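Local coordinates for protein AlyGC (Glaciecola chathamensis, PDB 5GKD) that probably cleaves alginate by beta-elimination, as a polysaccharide lyase of family 6 that carries a calcium ion, at residues A[112-120]-A[536-544]. Sequence-based numbering, arbitrary orientation.
Sequences DNFSNPEKF and RLPMQRNYR
The backbones of segments 112-120 and 536-544 run nearest at Pro117 and Gln540, whose CA atoms lie 4.7 Å apart, and a weak hydrogen bond from Lys119 N to Met539 O ties them just beyond. Of the direct hydrogen bonds, the one from the Lys119 side chain is not weak: its chain runs past the Met539 and Gln540 carbonyls, bends at chi3 (74°), and brings NZ to 2.8 Å from Asn542 OD1, in the plane of the Asn542 side-chain carbonyl. NZ also donates to Leu177 O, while Asn542 ND2 reaches Ile176 O. With an alanine here, Asn542 OD1 and Leu177 O would probably be left without their shared donor. Gln540, with CG anti to the backbone N (chi1 -172°), stretches along the other segment; its CG sits 3.3 Å from Asn116 O, and NE2 gives a weak hydrogen bond to Ser115 O. Water fills in: one molecule bridges Asn116 O and Gln540 O. Farther along, Glu118 lies beside the Pro538 ring, Glu118 CG 3.8 Å from Pro538 CB, and packs on Leu537 of the second subunit. The contact joins two parallel beta-helices, linking the loop between strands 105-112 and 124-128 to the loop from strand 530-534 into strand 543-548.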
loop_
_atom_site.group_PDB
_atom_site.type_symbol
_atom_site.label_atom_id
_atom_site.label_comp_id
_atom_site.label_asym_id
_atom_site.label_seq_id
_atom_site.Cartn_x
_atom_site.Cartn_y
_atom_site.Cartn_z
ATOM N N ASP A 112 17.403 -12.175 16.669
ATOM C CA ASP A 112 17.176 -13.123 15.579
ATOM C C ASP A 112 15.873 -12.753 14.881
ATOM O O ASP A 112 14.780 -13.029 15.393
ATOM C CB ASP A 112 17.130 -14.550 16.123
ATOM C CG ASP A 112 16.970 -15.582 15.041
ATOM O OD1 ASP A 112 16.769 -15.213 13.875
ATOM O OD2 ASP A 112 17.032 -16.781 15.360
ATOM N N ASN A 113 15.996 -12.118 13.723
ATOM C CA ASN A 113 14.851 -11.819 12.874
ATOM C C ASN A 113 13.761 -11.061 13.627
ATOM O O ASN A 113 12.569 -11.278 13.417
ATOM C CB ASN A 113 14.299 -13.102 12.246
ATOM C CG ASN A 113 15.064 -13.484 11.003
ATOM O OD1 ASN A 113 14.755 -13.014 9.912
ATOM N ND2 ASN A 113 16.103 -14.294 11.170
ATOM N N PHE A 114 14.187 -10.143 14.488
ATOM C CA PHE A 114 13.337 -9.243 15.273
ATOM C C PHE A 114 12.941 -8.006 14.465
ATOM O O PHE A 114 13.120 -6.865 14.907
ATOM C CB PHE A 114 14.101 -8.852 16.535
ATOM C CG PHE A 114 13.250 -8.495 17.707
ATOM C CD1 PHE A 114 12.517 -9.470 18.367
ATOM C CD2 PHE A 114 13.254 -7.210 18.210
ATOM C CE1 PHE A 114 11.769 -9.152 19.485
ATOM C CE2 PHE A 114 12.513 -6.876 19.337
ATOM C CZ PHE A 114 11.756 -7.849 19.969
ATOM N N SER A 115 12.417 -8.218 13.259
ATOM C CA SER A 115 12.265 -7.143 12.288
ATOM C C SER A 115 10.881 -6.527 12.338
ATOM O O SER A 115 9.881 -7.227 12.504
ATOM C CB SER A 115 12.508 -7.643 10.861
ATOM O OG SER A 115 13.826 -8.063 10.704
ATOM N N ASN A 116 10.834 -5.216 12.174
ATOM C CA ASN A 116 9.570 -4.536 11.948
ATOM C C ASN A 116 8.793 -5.215 10.818
ATOM O O ASN A 116 9.393 -5.664 9.852
ATOM C CB ASN A 116 9.828 -3.073 11.600
ATOM C CG ASN A 116 8.596 -2.235 11.706
ATOM O OD1 ASN A 116 7.758 -2.218 10.799
ATOM N ND2 ASN A 116 8.461 -1.527 12.840
ATOM N N PRO A 117 7.464 -5.290 10.905
ATOM C CA PRO A 117 6.702 -5.935 9.823
ATOM C C PRO A 117 6.809 -5.235 8.471
ATOM O O PRO A 117 6.615 -5.898 7.447
ATOM C CB PRO A 117 5.247 -5.917 10.334
ATOM C CG PRO A 117 5.301 -5.561 11.742
ATOM C CD PRO A 117 6.632 -4.941 12.061
ATOM N N GLU A 118 7.076 -3.930 8.420
ATOM C CA GLU A 118 7.211 -3.204 7.156
ATOM C C GLU A 118 8.674 -2.910 6.880
ATOM O O GLU A 118 9.348 -2.313 7.724
ATOM C CB GLU A 118 6.438 -1.878 7.163
ATOM C CG GLU A 118 4.944 -2.005 7.252
ATOM C CD GLU A 118 4.235 -0.666 7.126
ATOM O OE1 GLU A 118 4.429 0.030 6.104
ATOM O OE2 GLU A 118 3.499 -0.304 8.071
ATOM N N LYS A 119 9.151 -3.280 5.686
ATOM C CA LYS A 119 10.567 -3.098 5.364
ATOM C C LYS A 119 11.008 -1.650 5.500
ATOM O O LYS A 119 12.144 -1.394 5.902
ATOM C CB LYS A 119 10.882 -3.602 3.947
ATOM C CG LYS A 119 10.960 -5.126 3.811
ATOM C CD LYS A 119 11.410 -5.548 2.404
ATOM C CE LYS A 119 12.884 -5.288 2.225
ATOM N NZ LYS A 119 13.266 -5.266 0.820
ATOM N N PHE A 120 10.146 -0.685 5.181
ATOM C CA PHE A 120 10.587 0.704 5.178
ATOM C C PHE A 120 10.011 1.503 6.325
ATOM O O PHE A 120 9.963 2.732 6.270
ATOM C CB PHE A 120 10.319 1.319 3.807
ATOM C CG PHE A 120 11.220 0.727 2.783
ATOM C CD1 PHE A 120 10.879 -0.450 2.155
ATOM C CD2 PHE A 120 12.492 1.231 2.607
ATOM C CE1 PHE A 120 11.747 -1.049 1.273
ATOM C CE2 PHE A 120 13.363 0.634 1.735
ATOM C CZ PHE A 120 12.999 -0.507 1.071
ATOM N N ARG A 536 -0.812 -7.446 -0.900
ATOM C CA ARG A 536 -0.862 -5.999 -0.915
ATOM C C ARG A 536 -0.608 -5.395 0.460
ATOM O O ARG A 536 -0.507 -4.169 0.585
ATOM C CB ARG A 536 -2.200 -5.536 -1.484
ATOM C CG ARG A 536 -2.448 -6.060 -2.906
ATOM C CD ARG A 536 -3.692 -5.455 -3.482
ATOM N NE ARG A 536 -3.975 -5.872 -4.847
ATOM C CZ ARG A 536 -4.907 -6.763 -5.169
ATOM N NH1 ARG A 536 -5.614 -7.349 -4.223
ATOM N NH2 ARG A 536 -5.124 -7.071 -6.437
ATOM N N LEU A 537 -0.500 -6.219 1.476
ATOM C CA LEU A 537 0.023 -5.750 2.744
ATOM C C LEU A 537 1.522 -5.542 2.582
ATOM O O LEU A 537 2.187 -6.392 1.979
ATOM C CB LEU A 537 -0.276 -6.749 3.853
ATOM C CG LEU A 537 -1.710 -6.731 4.399
ATOM C CD1 LEU A 537 -2.740 -7.217 3.384
ATOM C CD2 LEU A 537 -1.807 -7.566 5.675
ATOM N N PRO A 538 2.079 -4.410 3.023
ATOM C CA PRO A 538 3.529 -4.210 2.925
ATOM C C PRO A 538 4.243 -5.395 3.548
ATOM O O PRO A 538 3.910 -5.831 4.654
ATOM C CB PRO A 538 3.777 -2.918 3.716
ATOM C CG PRO A 538 2.472 -2.243 3.811
ATOM C CD PRO A 538 1.428 -3.341 3.796
ATOM N N MET A 539 5.188 -5.950 2.809
ATOM C CA MET A 539 5.843 -7.178 3.235
ATOM C C MET A 539 7.020 -6.891 4.155
ATOM O O MET A 539 7.594 -5.803 4.157
ATOM C CB MET A 539 6.316 -7.987 2.030
ATOM C CG MET A 539 5.203 -8.379 1.082
ATOM S SD MET A 539 5.777 -9.323 -0.336
ATOM C CE MET A 539 6.311 -10.832 0.439
ATOM N N GLN A 540 7.380 -7.905 4.933
ATOM C CA GLN A 540 8.488 -7.855 5.875
ATOM C C GLN A 540 9.778 -8.391 5.287
ATOM O O GLN A 540 10.848 -8.139 5.837
ATOM C CB GLN A 540 8.126 -8.674 7.124
ATOM C CG GLN A 540 9.107 -8.554 8.271
ATOM C CD GLN A 540 8.942 -9.648 9.302
ATOM O OE1 GLN A 540 9.010 -10.832 8.974
ATOM N NE2 GLN A 540 8.737 -9.262 10.563
ATOM N N ARG A 541 9.697 -9.072 4.156
ATOM C CA ARG A 541 10.699 -10.026 3.718
ATOM C C ARG A 541 10.751 -9.976 2.197
ATOM O O ARG A 541 9.748 -9.659 1.553
ATOM C CB ARG A 541 10.269 -11.403 4.232
ATOM C CG ARG A 541 11.241 -12.499 4.237
ATOM C CD ARG A 541 10.618 -13.625 4.998
ATOM N NE ARG A 541 10.609 -13.334 6.427
ATOM C CZ ARG A 541 11.332 -14.000 7.320
ATOM N NH1 ARG A 541 12.100 -15.007 6.931
ATOM N NH2 ARG A 541 11.279 -13.676 8.603
ATOM N N ASN A 542 11.909 -10.286 1.623
ATOM C CA ASN A 542 12.005 -10.405 0.168
ATOM C C ASN A 542 11.379 -11.730 -0.300
ATOM O O ASN A 542 11.026 -12.593 0.500
ATOM C CB ASN A 542 13.466 -10.325 -0.296
ATOM C CG ASN A 542 14.162 -9.040 0.144
ATOM O OD1 ASN A 542 13.519 -8.035 0.423
ATOM N ND2 ASN A 542 15.484 -9.072 0.190
ATOM N N TYR A 543 11.262 -11.905 -1.616
ATOM C CA TYR A 543 10.726 -13.149 -2.162
ATOM C C TYR A 543 11.473 -13.508 -3.441
ATOM O O TYR A 543 12.146 -12.676 -4.043
ATOM C CB TYR A 543 9.202 -13.060 -2.430
ATOM C CG TYR A 543 8.854 -12.105 -3.536
ATOM C CD1 TYR A 543 8.775 -10.736 -3.302
ATOM C CD2 TYR A 543 8.645 -12.560 -4.818
ATOM C CE1 TYR A 543 8.483 -9.859 -4.317
ATOM C CE2 TYR A 543 8.335 -11.684 -5.842
ATOM C CZ TYR A 543 8.264 -10.338 -5.589
ATOM O OH TYR A 543 7.979 -9.481 -6.620
ATOM N N ARG A 544 11.325 -14.768 -3.854
ATOM C CA ARG A 544 11.889 -15.304 -5.083
ATOM C C ARG A 544 10.773 -15.866 -5.959
ATOM O O ARG A 544 9.852 -16.520 -5.463
ATOM C CB ARG A 544 12.918 -16.412 -4.781
ATOM C CG ARG A 544 14.176 -15.947 -4.073
ATOM C CD ARG A 544 14.953 -17.097 -3.458
ATOM N NE ARG A 544 14.371 -17.541 -2.195
ATOM C CZ ARG A 544 14.432 -18.792 -1.748
ATOM N NH1 ARG A 544 15.047 -19.722 -2.467
ATOM N NH2 ARG A 544 13.865 -19.115 -0.599
HETATM O O HOH W 1 10.675 -12.161 11.065
HETATM O O HOH W 2 11.145 -5.656 7.359
HETATM O O HOH W 3 4.740 -7.899 6.826
#